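Local coordinates for protein inositol 2-dehydrogenase/D-chiro-inositol 3-dehydrogenase (Lactobacillus casei, PDB 4MIY) that oxidises myo-inositol and D-chiro-inositol to their keto derivatives, passing the hydride to NAD bound in a Rossmann-fold domain, at residues M1-M13 and G27-A41. Residues are numbered along the deposited sequence; the frame is centred on the assembly and turned at random.
Sequences MVVKVGVIGTGAM and GAEVVAVTDIDHEAA. With NAD (nicotinamide-adenine-dinucleotide), chain E; SO4 (sulfate ion), chain I.
Backbone hydrogen bonds run the length of strands 3-8 and 28-34, from Val3 N on Gly27 O to Gly9 N on Thr34 O, the latter 2.8 Å long. The register slips by one residue at a beta bulge: Val5 O takes Val31 N at 3.0 Å, yet the next bond joins Val7 N to Ala32 O. Apolar contacts follow the strands. On the face covered by helix 12-24, Val7 CG2 meets Val30 CG1 at 3.9 Å, while on the other face Ile8 and Thr34 lie side by side through their CG2 methyls, and Thr34 OG1 turns to Tyr55 O. Past the strand end, the side chains of Thr10 and Val33 cross at about a right angle, with Thr10 CG2 4.0 Å from Val33 CB. Helix 12-24 links the two parallel strands in the beta-alpha-beta crossover that opens the Rossmann fold; Gly9 and Gly11 fit its GxGxxG pattern, and Ala12 N and Met13 N, at the start of that helix, donate to the NAD phosphates. Polar side-chain bonds gather at the strand ends around Asp35; with CG anti to the backbone N (chi1 -166°), its carboxylate comes between Thr10 and the NAD ribose. Its OD2 receives Thr10 N at 2.8 Å on the anti lone pair, Thr10 OG1 at 3.2 Å from above the carboxylate plane, and NAD O3B at 2.6 Å; OD1 takes NAD O2B and, in an Asx turn, Asp37 N. With an alanine here, both ribose hydroxyls and Thr10 N and OG1 would probably lose this acceptor, and the Asx turn leading into helix 38-47 its side-chain bond.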
loop_
_atom_site.group_PDB
_atom_site.type_symbol
_atom_site.label_atom_id
_atom_site.label_comp_id
_atom_site.label_asym_id
_atom_site.label_seq_id
_atom_site.Cartn_x
_atom_site.Cartn_y
_atom_site.Cartn_z
ATOM N N MET A 1 33.015 -4.327 31.816
ATOM C CA MET A 1 33.908 -5.404 31.432
ATOM C C MET A 1 33.330 -6.373 30.366
ATOM O O MET A 1 32.144 -6.677 30.341
ATOM C CB MET A 1 34.413 -6.148 32.662
ATOM C CG MET A 1 35.145 -7.451 32.398
ATOM S SD MET A 1 36.173 -8.032 33.765
ATOM C CE MET A 1 34.942 -8.269 35.046
ATOM N N VAL A 2 34.221 -6.846 29.516
ATOM C CA VAL A 2 33.875 -7.496 28.274
ATOM C C VAL A 2 33.530 -8.947 28.467
ATOM O O VAL A 2 34.189 -9.629 29.201
ATOM C CB VAL A 2 35.006 -7.334 27.326
ATOM C CG1 VAL A 2 34.752 -8.005 26.053
ATOM C CG2 VAL A 2 35.186 -5.883 27.067
ATOM N N VAL A 3 32.473 -9.396 27.805
ATOM C CA VAL A 3 32.049 -10.780 27.840
ATOM C C VAL A 3 32.953 -11.608 26.944
ATOM O O VAL A 3 33.007 -11.381 25.780
ATOM C CB VAL A 3 30.615 -10.952 27.354
ATOM C CG1 VAL A 3 30.263 -12.365 27.316
ATOM C CG2 VAL A 3 29.652 -10.234 28.273
ATOM N N LYS A 4 33.664 -12.558 27.538
ATOM C CA LYS A 4 34.611 -13.386 26.804
ATOM C C LYS A 4 33.943 -14.643 26.295
ATOM O O LYS A 4 33.400 -15.412 27.033
ATOM C CB LYS A 4 35.789 -13.738 27.702
ATOM C CG LYS A 4 36.572 -12.551 28.137
ATOM C CD LYS A 4 37.877 -12.935 28.728
ATOM C CE LYS A 4 38.793 -11.793 28.756
ATOM N NZ LYS A 4 39.906 -12.248 29.607
ATOM N N VAL A 5 34.010 -14.807 24.988
ATOM C CA VAL A 5 33.216 -15.792 24.297
ATOM C C VAL A 5 34.085 -16.856 23.619
ATOM O O VAL A 5 35.074 -16.548 23.030
ATOM C CB VAL A 5 32.317 -15.095 23.244
ATOM C CG1 VAL A 5 31.563 -16.070 22.421
ATOM C CG2 VAL A 5 31.356 -14.172 23.931
ATOM N N GLY A 6 33.649 -18.097 23.745
ATOM C CA GLY A 6 34.112 -19.156 22.898
ATOM C C GLY A 6 33.066 -19.610 21.874
ATOM O O GLY A 6 31.927 -19.695 22.169
ATOM N N VAL A 7 33.526 -19.925 20.679
ATOM C CA VAL A 7 32.668 -20.395 19.601
ATOM C C VAL A 7 33.047 -21.799 19.142
ATOM O O VAL A 7 34.138 -22.037 18.774
ATOM C CB VAL A 7 32.733 -19.494 18.394
ATOM C CG1 VAL A 7 31.714 -19.917 17.357
ATOM C CG2 VAL A 7 32.554 -18.042 18.761
ATOM N N ILE A 8 32.079 -22.677 19.177
ATOM C CA ILE A 8 32.218 -24.053 18.807
ATOM C C ILE A 8 31.473 -24.280 17.505
ATOM O O ILE A 8 30.262 -24.363 17.476
ATOM C CB ILE A 8 31.636 -24.934 19.876
ATOM C CG1 ILE A 8 32.299 -24.639 21.209
ATOM C CG2 ILE A 8 31.769 -26.414 19.505
ATOM C CD1 ILE A 8 31.552 -25.174 22.305
ATOM N N GLY A 9 32.246 -24.377 16.447
ATOM C CA GLY A 9 31.731 -24.514 15.114
ATOM C C GLY A 9 31.946 -23.219 14.417
ATOM O O GLY A 9 31.234 -22.272 14.661
ATOM N N THR A 10 32.904 -23.175 13.532
ATOM C CA THR A 10 33.196 -21.975 12.813
ATOM C C THR A 10 32.919 -22.107 11.312
ATOM O O THR A 10 33.757 -21.887 10.500
ATOM C CB THR A 10 34.635 -21.514 13.064
ATOM O OG1 THR A 10 35.538 -22.508 12.612
ATOM C CG2 THR A 10 34.871 -21.353 14.522
ATOM N N GLY A 11 31.704 -22.450 10.983
ATOM C CA GLY A 11 31.289 -22.504 9.601
ATOM C C GLY A 11 30.614 -21.209 9.239
ATOM O O GLY A 11 30.987 -20.177 9.694
ATOM N N ALA A 12 29.626 -21.300 8.369
ATOM C CA ALA A 12 28.916 -20.136 7.887
ATOM C C ALA A 12 28.284 -19.272 9.000
ATOM O O ALA A 12 28.549 -18.124 9.076
ATOM C CB ALA A 12 27.847 -20.570 6.904
ATOM N N MET A 13 27.454 -19.881 9.805
ATOM C CA MET A 13 26.725 -19.156 10.814
ATOM C C MET A 13 27.646 -18.867 11.981
ATOM O O MET A 13 27.561 -17.849 12.603
ATOM C CB MET A 13 25.484 -19.940 11.212
ATOM C CG MET A 13 24.531 -19.230 12.135
ATOM S SD MET A 13 24.104 -17.627 11.433
ATOM C CE MET A 13 22.547 -17.342 12.218
ATOM N N GLY A 27 30.358 -5.108 23.504
ATOM C CA GLY A 27 30.510 -5.716 24.805
ATOM C C GLY A 27 31.048 -7.119 24.859
ATOM O O GLY A 27 31.041 -7.703 25.894
ATOM N N ALA A 28 31.527 -7.640 23.743
ATOM C CA ALA A 28 32.031 -8.998 23.745
ATOM C C ALA A 28 33.351 -9.129 23.013
ATOM O O ALA A 28 33.730 -8.274 22.261
ATOM C CB ALA A 28 31.033 -9.888 23.134
ATOM N N GLU A 29 34.043 -10.224 23.258
ATOM C CA GLU A 29 35.254 -10.577 22.500
ATOM C C GLU A 29 35.356 -12.072 22.355
ATOM O O GLU A 29 35.166 -12.780 23.298
ATOM C CB GLU A 29 36.514 -10.073 23.191
ATOM C CG GLU A 29 37.775 -10.491 22.522
ATOM C CD GLU A 29 39.009 -10.072 23.291
ATOM O OE1 GLU A 29 38.891 -9.843 24.486
ATOM O OE2 GLU A 29 40.087 -9.986 22.688
ATOM N N VAL A 30 35.647 -12.522 21.138
ATOM C CA VAL A 30 35.865 -13.926 20.879
ATOM C C VAL A 30 37.320 -14.238 21.200
ATOM O O VAL A 30 38.201 -13.727 20.589
ATOM C CB VAL A 30 35.565 -14.335 19.439
ATOM C CG1 VAL A 30 35.642 -15.788 19.309
ATOM C CG2 VAL A 30 34.190 -13.952 19.075
ATOM N N VAL A 31 37.504 -15.071 22.217
ATOM C CA VAL A 31 38.817 -15.424 22.718
ATOM C C VAL A 31 39.173 -16.893 22.535
ATOM O O VAL A 31 40.270 -17.280 22.820
ATOM C CB VAL A 31 38.955 -15.075 24.226
ATOM C CG1 VAL A 31 38.598 -13.663 24.480
ATOM C CG2 VAL A 31 38.110 -15.940 25.024
ATOM N N ALA A 32 38.254 -17.697 22.034
ATOM C CA ALA A 32 38.526 -19.103 21.758
ATOM C C ALA A 32 37.588 -19.599 20.685
ATOM O O ALA A 32 36.492 -19.113 20.567
ATOM C CB ALA A 32 38.361 -19.914 22.952
ATOM N N VAL A 33 38.052 -20.586 19.938
ATOM C CA VAL A 33 37.266 -21.239 18.916
ATOM C C VAL A 33 37.657 -22.692 18.803
ATOM O O VAL A 33 38.749 -23.057 19.152
ATOM C CB VAL A 33 37.450 -20.576 17.499
ATOM C CG1 VAL A 33 36.996 -19.202 17.498
ATOM C CG2 VAL A 33 38.856 -20.587 17.072
ATOM N N THR A 34 36.736 -23.514 18.341
ATOM C CA THR A 34 37.056 -24.860 17.932
ATOM C C THR A 34 36.146 -25.313 16.797
ATOM O O THR A 34 35.018 -24.914 16.707
ATOM C CB THR A 34 36.996 -25.847 19.112
ATOM O OG1 THR A 34 37.472 -27.126 18.706
ATOM C CG2 THR A 34 35.621 -26.017 19.648
ATOM N N ASP A 35 36.660 -26.193 15.954
ATOM C CA ASP A 35 35.905 -26.757 14.860
ATOM C C ASP A 35 36.504 -28.164 14.632
ATOM O O ASP A 35 37.666 -28.361 14.871
ATOM C CB ASP A 35 36.096 -25.848 13.649
ATOM C CG ASP A 35 35.095 -26.111 12.521
ATOM O OD1 ASP A 35 35.265 -27.069 11.798
ATOM O OD2 ASP A 35 34.154 -25.341 12.334
ATOM N N ILE A 36 35.731 -29.138 14.210
ATOM C CA ILE A 36 36.353 -30.405 13.847
ATOM C C ILE A 36 37.170 -30.303 12.625
ATOM O O ILE A 36 37.920 -31.210 12.333
ATOM C CB ILE A 36 35.373 -31.476 13.613
ATOM C CG1 ILE A 36 34.480 -31.122 12.418
ATOM C CG2 ILE A 36 34.650 -31.782 14.867
ATOM C CD1 ILE A 36 33.350 -32.035 12.253
ATOM N N ASP A 37 37.016 -29.215 11.900
ATOM C CA ASP A 37 37.876 -28.864 10.817
ATOM C C ASP A 37 38.810 -27.802 11.297
ATOM O O ASP A 37 38.570 -26.638 11.163
ATOM C CB ASP A 37 37.070 -28.396 9.617
ATOM C CG ASP A 37 37.926 -27.921 8.436
ATOM O OD1 ASP A 37 39.117 -27.721 8.562
ATOM O OD2 ASP A 37 37.369 -27.701 7.370
ATOM N N HIS A 38 39.935 -28.240 11.830
ATOM C CA HIS A 38 40.890 -27.358 12.452
ATOM C C HIS A 38 41.279 -26.185 11.620
ATOM O O HIS A 38 41.583 -25.126 12.102
ATOM C CB HIS A 38 42.137 -28.143 12.845
ATOM C CG HIS A 38 42.894 -27.518 13.965
ATOM N ND1 HIS A 38 43.931 -26.643 13.754
ATOM C CD2 HIS A 38 42.733 -27.601 15.304
ATOM C CE1 HIS A 38 44.389 -26.232 14.916
ATOM N NE2 HIS A 38 43.687 -26.803 15.872
ATOM N N GLU A 39 41.238 -26.396 10.336
ATOM C CA GLU A 39 41.572 -25.412 9.380
ATOM C C GLU A 39 40.515 -24.311 9.314
ATOM O O GLU A 39 40.826 -23.167 9.073
ATOM C CB GLU A 39 41.603 -26.113 8.052
ATOM C CG GLU A 39 41.653 -25.237 6.916
ATOM C CD GLU A 39 43.011 -24.716 6.733
ATOM O OE1 GLU A 39 43.941 -25.490 7.043
ATOM O OE2 GLU A 39 43.167 -23.554 6.284
ATOM N N ALA A 40 39.270 -24.690 9.511
ATOM C CA ALA A 40 38.211 -23.727 9.557
ATOM C C ALA A 40 38.408 -22.838 10.771
ATOM O O ALA A 40 38.292 -21.645 10.678
ATOM C CB ALA A 40 36.907 -24.427 9.604
ATOM N N ALA A 41 38.760 -23.431 11.885
ATOM C CA ALA A 41 38.973 -22.678 13.103
ATOM C C ALA A 41 40.082 -21.695 12.962
ATOM O O ALA A 41 39.971 -20.574 13.366
ATOM C CB ALA A 41 39.186 -23.575 14.253
HETATM P PA NAD E . 28.144 -25.189 8.390
HETATM O O1A NAD E . 28.165 -26.568 7.943
HETATM O O2A NAD E . 28.627 -24.151 7.607
HETATM O O5B NAD E . 29.084 -24.984 9.648
HETATM C C5B NAD E . 29.119 -25.814 10.737
HETATM C C4B NAD E . 30.558 -25.895 11.265
HETATM O O4B NAD E . 30.525 -26.784 12.348
HETATM C C3B NAD E . 31.548 -26.579 10.331
HETATM O O3B NAD E . 32.684 -25.823 10.234
HETATM C C2B NAD E . 31.805 -27.931 10.936
HETATM O O2B NAD E . 33.097 -28.417 10.662
HETATM C C1B NAD E . 31.675 -27.641 12.383
HETATM N N9A NAD E . 31.352 -28.779 13.215
HETATM C C8A NAD E . 30.559 -29.773 12.964
HETATM N N7A NAD E . 30.430 -30.592 14.000
HETATM C C5A NAD E . 31.179 -30.095 14.966
HETATM C C6A NAD E . 31.548 -30.446 16.322
HETATM N N6A NAD E . 31.077 -31.496 16.948
HETATM N N1A NAD E . 32.333 -29.610 16.961
HETATM C C2A NAD E . 32.830 -28.556 16.431
HETATM N N3A NAD E . 32.574 -28.193 15.192
HETATM C C4A NAD E . 31.764 -28.913 14.442
HETATM O O3 NAD E . 26.663 -25.000 8.909
HETATM P PN NAD E . 25.961 -23.604 9.396
HETATM O O1N NAD E . 25.129 -23.107 8.308
HETATM O O2N NAD E . 26.955 -22.658 9.745
HETATM O O5D NAD E . 24.964 -24.022 10.471
HETATM C C5D NAD E . 25.427 -24.232 11.782
HETATM C C4D NAD E . 24.297 -24.236 12.758
HETATM O O4D NAD E . 23.685 -22.960 12.689
HETATM C C3D NAD E . 23.276 -25.266 12.410
HETATM O O3D NAD E . 22.747 -25.761 13.600
HETATM C C2D NAD E . 22.261 -24.413 11.656
HETATM O O2D NAD E . 21.037 -25.027 11.787
HETATM C C1D NAD E . 22.317 -23.121 12.422
HETATM N N1N NAD E . 21.795 -21.994 11.649
HETATM C C2N NAD E . 20.793 -21.267 12.135
HETATM C C3N NAD E . 20.222 -20.219 11.442
HETATM C C7N NAD E . 19.095 -19.410 12.041
HETATM O O7N NAD E . 18.916 -19.354 13.215
HETATM N N7N NAD E . 18.382 -18.762 11.212
HETATM C C4N NAD E . 20.767 -19.887 10.214
HETATM C C5N NAD E . 21.812 -20.658 9.756
HETATM C C6N NAD E . 22.294 -21.710 10.490
HETATM S S SO4 I . 32.913 -2.446 22.511
HETATM O O1 SO4 I . 32.622 -3.546 23.331
HETATM O O2 SO4 I . 31.750 -1.667 22.272
HETATM O O3 SO4 I . 33.877 -1.605 23.069
HETATM O O4 SO4 I . 33.523 -2.913 21.343
HETATM O O HOH W 1 29.952 -6.329 28.280
#